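Local coordinates for protein CAS6A (Thermus thermophilus, PDB 4C97) that belongs to the Cas6 endoribonuclease family and probably cleaves CRISPR precursor transcripts into the guide RNAs of antiviral defence, at residues 162-174 against 208-220. The protein carries 1 engineered substitution. Residues are numbered along the deposited sequence; the frame is centred on the assembly and turned at random.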
loop_
_atom_site.group_PDB
_atom_site.type_symbol
_atom_site.label_atom_id
_atom_site.label_comp_id
_atom_site.label_asym_id
_atom_site.label_seq_id
_atom_site.Cartn_x
_atom_site.Cartn_y
_atom_site.Cartn_z
ATOM N N LYS A 162 2.794 -10.354 16.250
ATOM C CA LYS A 162 1.455 -10.781 15.891
ATOM C C LYS A 162 0.468 -10.271 16.917
ATOM O O LYS A 162 0.797 -10.132 18.093
ATOM C CB LYS A 162 1.393 -12.296 15.811
ATOM C CG LYS A 162 2.197 -12.785 14.649
ATOM C CD LYS A 162 2.108 -14.248 14.445
ATOM C CE LYS A 162 2.945 -14.632 13.255
ATOM N NZ LYS A 162 2.623 -15.994 12.798
ATOM N N ALA A 163 -0.754 -10.014 16.476
ATOM C CA ALA A 163 -1.769 -9.514 17.390
ATOM C C ALA A 163 -2.342 -10.644 18.228
ATOM O O ALA A 163 -2.609 -11.740 17.723
ATOM C CB ALA A 163 -2.877 -8.832 16.631
ATOM N N PRO A 164 -2.566 -10.380 19.517
ATOM C CA PRO A 164 -3.310 -11.358 20.312
ATOM C C PRO A 164 -4.651 -11.651 19.644
ATOM O O PRO A 164 -5.232 -10.771 19.015
ATOM C CB PRO A 164 -3.508 -10.646 21.650
ATOM C CG PRO A 164 -2.328 -9.723 21.734
ATOM C CD PRO A 164 -2.114 -9.238 20.324
ATOM N N GLU A 165 -5.128 -12.879 19.778
ATOM C CA GLU A 165 -6.333 -13.294 19.065
ATOM C C GLU A 165 -7.541 -12.410 19.387
ATOM O O GLU A 165 -8.322 -12.069 18.503
ATOM C CB GLU A 165 -6.618 -14.779 19.348
ATOM C CG GLU A 165 -7.635 -15.403 18.399
ATOM C CD GLU A 165 -7.127 -15.533 16.982
ATOM O OE1 GLU A 165 -5.902 -15.522 16.789
ATOM O OE2 GLU A 165 -7.956 -15.648 16.043
ATOM N N GLY A 166 -7.688 -12.025 20.652
ATOM C CA GLY A 166 -8.758 -11.120 21.048
ATOM C C GLY A 166 -8.687 -9.740 20.402
ATOM O O GLY A 166 -9.733 -9.110 20.152
ATOM N N VAL A 167 -7.458 -9.250 20.169
ATOM C CA VAL A 167 -7.247 -7.975 19.464
ATOM C C VAL A 167 -7.680 -8.104 18.009
ATOM O O VAL A 167 -8.410 -7.264 17.476
ATOM C CB VAL A 167 -5.765 -7.497 19.542
ATOM C CG1 VAL A 167 -5.516 -6.295 18.619
ATOM C CG2 VAL A 167 -5.415 -7.164 20.968
ATOM N N ARG A 168 -7.243 -9.185 17.372
ATOM C CA ARG A 168 -7.703 -9.515 16.025
ATOM C C ARG A 168 -9.225 -9.560 15.976
ATOM O O ARG A 168 -9.854 -8.969 15.087
ATOM C CB ARG A 168 -7.111 -10.859 15.576
ATOM C CG ARG A 168 -7.722 -11.433 14.310
ATOM C CD ARG A 168 -7.058 -12.749 13.887
ATOM N NE ARG A 168 -5.770 -12.534 13.226
ATOM C CZ ARG A 168 -5.582 -12.533 11.905
ATOM N NH1 ARG A 168 -6.584 -12.779 11.060
ATOM N NH2 ARG A 168 -4.372 -12.325 11.422
ATOM N N GLU A 169 -9.827 -10.249 16.940
ATOM C CA GLU A 169 -11.273 -10.414 16.942
ATOM C C GLU A 169 -11.962 -9.055 17.039
ATOM O O GLU A 169 -12.932 -8.776 16.315
ATOM C CB GLU A 169 -11.705 -11.334 18.103
ATOM C CG GLU A 169 -13.120 -11.870 17.984
ATOM C CD GLU A 169 -14.182 -10.892 18.459
ATOM O OE1 GLU A 169 -13.864 -9.944 19.212
ATOM O OE2 GLU A 169 -15.358 -11.082 18.077
ATOM N N ALA A 170 -11.469 -8.209 17.942
ATOM C CA ALA A 170 -12.015 -6.853 18.034
ATOM C C ALA A 170 -11.862 -6.080 16.726
ATOM O O ALA A 170 -12.812 -5.460 16.242
ATOM C CB ALA A 170 -11.350 -6.108 19.145
ATOM N N LEU A 171 -10.665 -6.108 16.157
ATOM C CA LEU A 171 -10.417 -5.327 14.950
ATOM C C LEU A 171 -11.327 -5.777 13.817
ATOM O O LEU A 171 -11.937 -4.949 13.134
ATOM C CB LEU A 171 -8.964 -5.452 14.511
ATOM C CG LEU A 171 -7.946 -4.762 15.412
ATOM C CD1 LEU A 171 -6.565 -5.272 15.112
ATOM C CD2 LEU A 171 -8.023 -3.228 15.272
ATOM N N LEU A 172 -11.429 -7.090 13.617
ATOM C CA LEU A 172 -12.151 -7.597 12.455
ATOM C C LEU A 172 -13.656 -7.625 12.647
ATOM O O LEU A 172 -14.397 -7.348 11.714
ATOM C CB LEU A 172 -11.661 -8.989 12.084
ATOM C CG LEU A 172 -10.188 -9.081 11.714
ATOM C CD1 LEU A 172 -9.911 -10.439 11.059
ATOM C CD2 LEU A 172 -9.740 -7.951 10.826
ATOM N N GLU A 173 -14.110 -7.948 13.856
ATOM C CA GLU A 173 -15.533 -8.168 14.095
ATOM C C GLU A 173 -16.263 -6.952 14.648
ATOM O O GLU A 173 -17.444 -6.774 14.372
ATOM C CB GLU A 173 -15.751 -9.344 15.060
ATOM C CG GLU A 173 -15.206 -10.664 14.536
ATOM C CD GLU A 173 -15.844 -11.063 13.209
ATOM O OE1 GLU A 173 -17.080 -10.921 13.068
ATOM O OE2 GLU A 173 -15.112 -11.496 12.295
ATOM N N ARG A 174 -15.585 -6.123 15.432
ATOM C CA ARG A 174 -16.299 -5.045 16.114
ATOM C C ARG A 174 -16.169 -3.687 15.412
ATOM O O ARG A 174 -17.026 -2.809 15.570
ATOM C CB ARG A 174 -15.888 -4.962 17.586
ATOM C CG ARG A 174 -16.840 -4.142 18.414
ATOM C CD ARG A 174 -16.610 -4.307 19.918
ATOM N NE ARG A 174 -15.439 -3.564 20.394
ATOM C CZ ARG A 174 -14.339 -4.111 20.916
ATOM N NH1 ARG A 174 -14.199 -5.426 21.035
ATOM N NH2 ARG A 174 -13.358 -3.329 21.323
ATOM N N THR A 208 -9.816 -1.169 23.653
ATOM C CA THR A 208 -8.781 -1.084 24.674
ATOM C C THR A 208 -7.627 -0.254 24.125
ATOM O O THR A 208 -7.558 -0.012 22.918
ATOM C CB THR A 208 -8.248 -2.449 25.031
ATOM O OG1 THR A 208 -7.557 -2.986 23.903
ATOM C CG2 THR A 208 -9.374 -3.391 25.431
ATOM N N GLU A 209 -6.707 0.171 24.984
ATOM C CA GLU A 209 -5.531 0.907 24.507
ATOM C C GLU A 209 -4.762 0.066 23.486
ATOM O O GLU A 209 -4.395 0.562 22.430
ATOM C CB GLU A 209 -4.591 1.299 25.653
ATOM C CG GLU A 209 -3.361 2.126 25.161
ATOM C CD GLU A 209 -2.450 2.623 26.277
ATOM O OE1 GLU A 209 -2.737 2.364 27.464
ATOM O OE2 GLU A 209 -1.432 3.280 25.964
ATOM N N GLU A 210 -4.550 -1.208 23.795
ATOM C CA GLU A 210 -3.821 -2.108 22.910
ATOM C C GLU A 210 -4.503 -2.217 21.528
ATOM O O GLU A 210 -3.869 -2.127 20.464
ATOM C CB GLU A 210 -3.696 -3.486 23.561
ATOM C CG GLU A 210 -2.949 -4.499 22.726
ATOM C CD GLU A 210 -2.856 -5.874 23.382
ATOM O OE1 GLU A 210 -3.791 -6.246 24.120
ATOM O OE2 GLU A 210 -1.841 -6.580 23.148
ATOM N N GLU A 211 -5.815 -2.400 21.553
ATOM C CA GLU A 211 -6.584 -2.479 20.309
ATOM C C GLU A 211 -6.488 -1.206 19.467
ATOM O O GLU A 211 -6.337 -1.259 18.234
ATOM C CB GLU A 211 -8.044 -2.785 20.634
ATOM C CG GLU A 211 -8.272 -4.244 21.098
ATOM C CD GLU A 211 -9.630 -4.473 21.754
ATOM O OE1 GLU A 211 -10.435 -3.518 21.819
ATOM O OE2 GLU A 211 -9.885 -5.613 22.215
ATOM N N ALA A 212 -6.609 -0.057 20.137
ATOM C CA ALA A 212 -6.538 1.234 19.455
ATOM C C ALA A 212 -5.124 1.472 18.890
ATOM O O ALA A 212 -4.946 2.049 17.807
ATOM C CB ALA A 212 -6.947 2.361 20.434
ATOM N N LEU A 213 -4.114 1.010 19.623
ATOM C CA LEU A 213 -2.754 1.071 19.088
ATOM C C LEU A 213 -2.575 0.215 17.815
ATOM O O LEU A 213 -2.006 0.682 16.808
ATOM C CB LEU A 213 -1.729 0.658 20.131
ATOM C CG LEU A 213 -0.321 1.022 19.714
ATOM C CD1 LEU A 213 -0.134 2.533 19.683
ATOM C CD2 LEU A 213 0.692 0.352 20.646
ATOM N N TRP A 214 -3.038 -1.036 17.871
ATOM C CA TRP A 214 -3.001 -1.878 16.692
ATOM C C TRP A 214 -3.771 -1.247 15.525
ATOM O O TRP A 214 -3.308 -1.264 14.386
ATOM C CB TRP A 214 -3.554 -3.269 17.023
ATOM C CG TRP A 214 -2.490 -4.189 17.543
ATOM C CD1 TRP A 214 -2.132 -4.389 18.848
ATOM C CD2 TRP A 214 -1.605 -5.008 16.758
ATOM N NE1 TRP A 214 -1.092 -5.290 18.925
ATOM C CE2 TRP A 214 -0.746 -5.680 17.652
ATOM C CE3 TRP A 214 -1.464 -5.227 15.380
ATOM C CZ2 TRP A 214 0.227 -6.564 17.226
ATOM C CZ3 TRP A 214 -0.495 -6.112 14.955
ATOM C CH2 TRP A 214 0.338 -6.769 15.873
ATOM N N LEU A 215 -4.955 -0.690 15.791
ATOM C CA LEU A 215 -5.688 -0.013 14.713
ATOM C C LEU A 215 -4.821 1.085 14.069
ATOM O O LEU A 215 -4.690 1.167 12.826
ATOM C CB LEU A 215 -7.019 0.549 15.222
ATOM C CG LEU A 215 -7.893 1.231 14.171
ATOM C CD1 LEU A 215 -8.361 0.264 13.059
ATOM C CD2 LEU A 215 -9.085 1.891 14.830
ATOM N N SER A 216 -4.182 1.885 14.919
ATOM C CA SER A 216 -3.322 2.947 14.390
ATOM C C SER A 216 -2.148 2.400 13.575
ATOM O O SER A 216 -1.745 2.984 12.553
ATOM C CB SER A 216 -2.841 3.884 15.504
ATOM O OG SER A 216 -1.881 3.283 16.352
ATOM N N ALA A 217 -1.618 1.278 14.024
ATOM C CA ALA A 217 -0.500 0.631 13.330
ATOM C C ALA A 217 -0.908 0.085 11.957
ATOM O O ALA A 217 -0.141 0.197 10.985
ATOM C CB ALA A 217 0.088 -0.485 14.192
ATOM N N LEU A 218 -2.106 -0.503 11.871
ATOM C CA LEU A 218 -2.606 -0.955 10.574
ATOM C C LEU A 218 -2.707 0.233 9.637
ATOM O O LEU A 218 -2.347 0.152 8.445
ATOM C CB LEU A 218 -3.967 -1.633 10.732
ATOM C CG LEU A 218 -3.915 -2.918 11.551
ATOM C CD1 LEU A 218 -5.296 -3.483 11.721
ATOM C CD2 LEU A 218 -3.031 -3.950 10.901
ATOM N N GLY A 219 -3.217 1.331 10.194
ATOM C CA GLY A 219 -3.259 2.591 9.464
ATOM C C GLY A 219 -1.917 3.054 8.919
ATOM O O GLY A 219 -1.795 3.367 7.728
ATOM N N ARG A 220 -0.911 3.103 9.773
ATOM C CA ARG A 220 0.429 3.496 9.330
ATOM C C ARG A 220 1.021 2.517 8.311
ATOM O O ARG A 220 1.705 2.927 7.366
ATOM C CB ARG A 220 1.378 3.672 10.515
ATOM C CG ARG A 220 1.069 4.891 11.382
ATOM C CD ARG A 220 2.148 5.199 12.415
ATOM N NE ARG A 220 2.261 6.637 12.621
ATOM C CZ ARG A 220 1.427 7.368 13.357
ATOM N NH1 ARG A 220 0.401 6.808 13.984
ATOM N NH2 ARG A 220 1.625 8.676 13.461
HETATM O O HOH W 1 -12.172 -6.551 22.909
#
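Glu211 lies between Ala170, Val167, Arg174 and Gly166, a knob in a hole formed by helix 165-174, and it illustrates how one buried carboxylate can join two helices while capping one of them. Its CG stands anti to the carbonyl carbon (chi1 -73°) and the chain beyond runs extended, which carries the carboxylate across to Ala170, whose CB lies 3.4 Å from OE2. The other oxygen, OE1, accepts from Arg174 NH2 at 3.0 Å on its syn side in a bent bond that is part of a salt bridge. The guanidinium and carboxylate planes are turned 49° apart. From the opposite face of the carboxylate comes Thr208 N, also 3.0 Å from OE1; with Glu211 N bonding back to Thr208 OG1, this makes a capping box at the start of helix 209-225. A water bridges OE2 and Arg174 NH1, and Arg174 NE is held by the carbonyl of Pro205, which should help hold both groups in their rotation.

The reciprocal knob is Leu171, among Glu211, Trp214, Leu215 and Leu218. Its CD1 meets Leu218 CD1 tip to tip at 4.0 Å, while CD2 packs on Leu215 CB. Farther along, the side chains of Val167 and Trp214 cross at about a right angle, with Val167 CG1 3.8 Å from Trp214 CG, and Val167 CG2 touches the Glu210 carboxylate. Ala163 CB rests over one indole face in a CH-pi contact, 3.7 Å from the six-membered ring centroid.

The axes of 165-174 and 209-220 cross at -64°, 9.8 Å apart at closest approach. Helix 144-158 sets Leu152 and Leu155 against Trp214, with Phe114 edge-to-face to the indole. Helices 144-158 and 209-225 belong to a ferredoxin-like fold with strands 121-127, 176-186, 199-203 and 238-241; 165-174 is an extra helix inserted before strand 176-186.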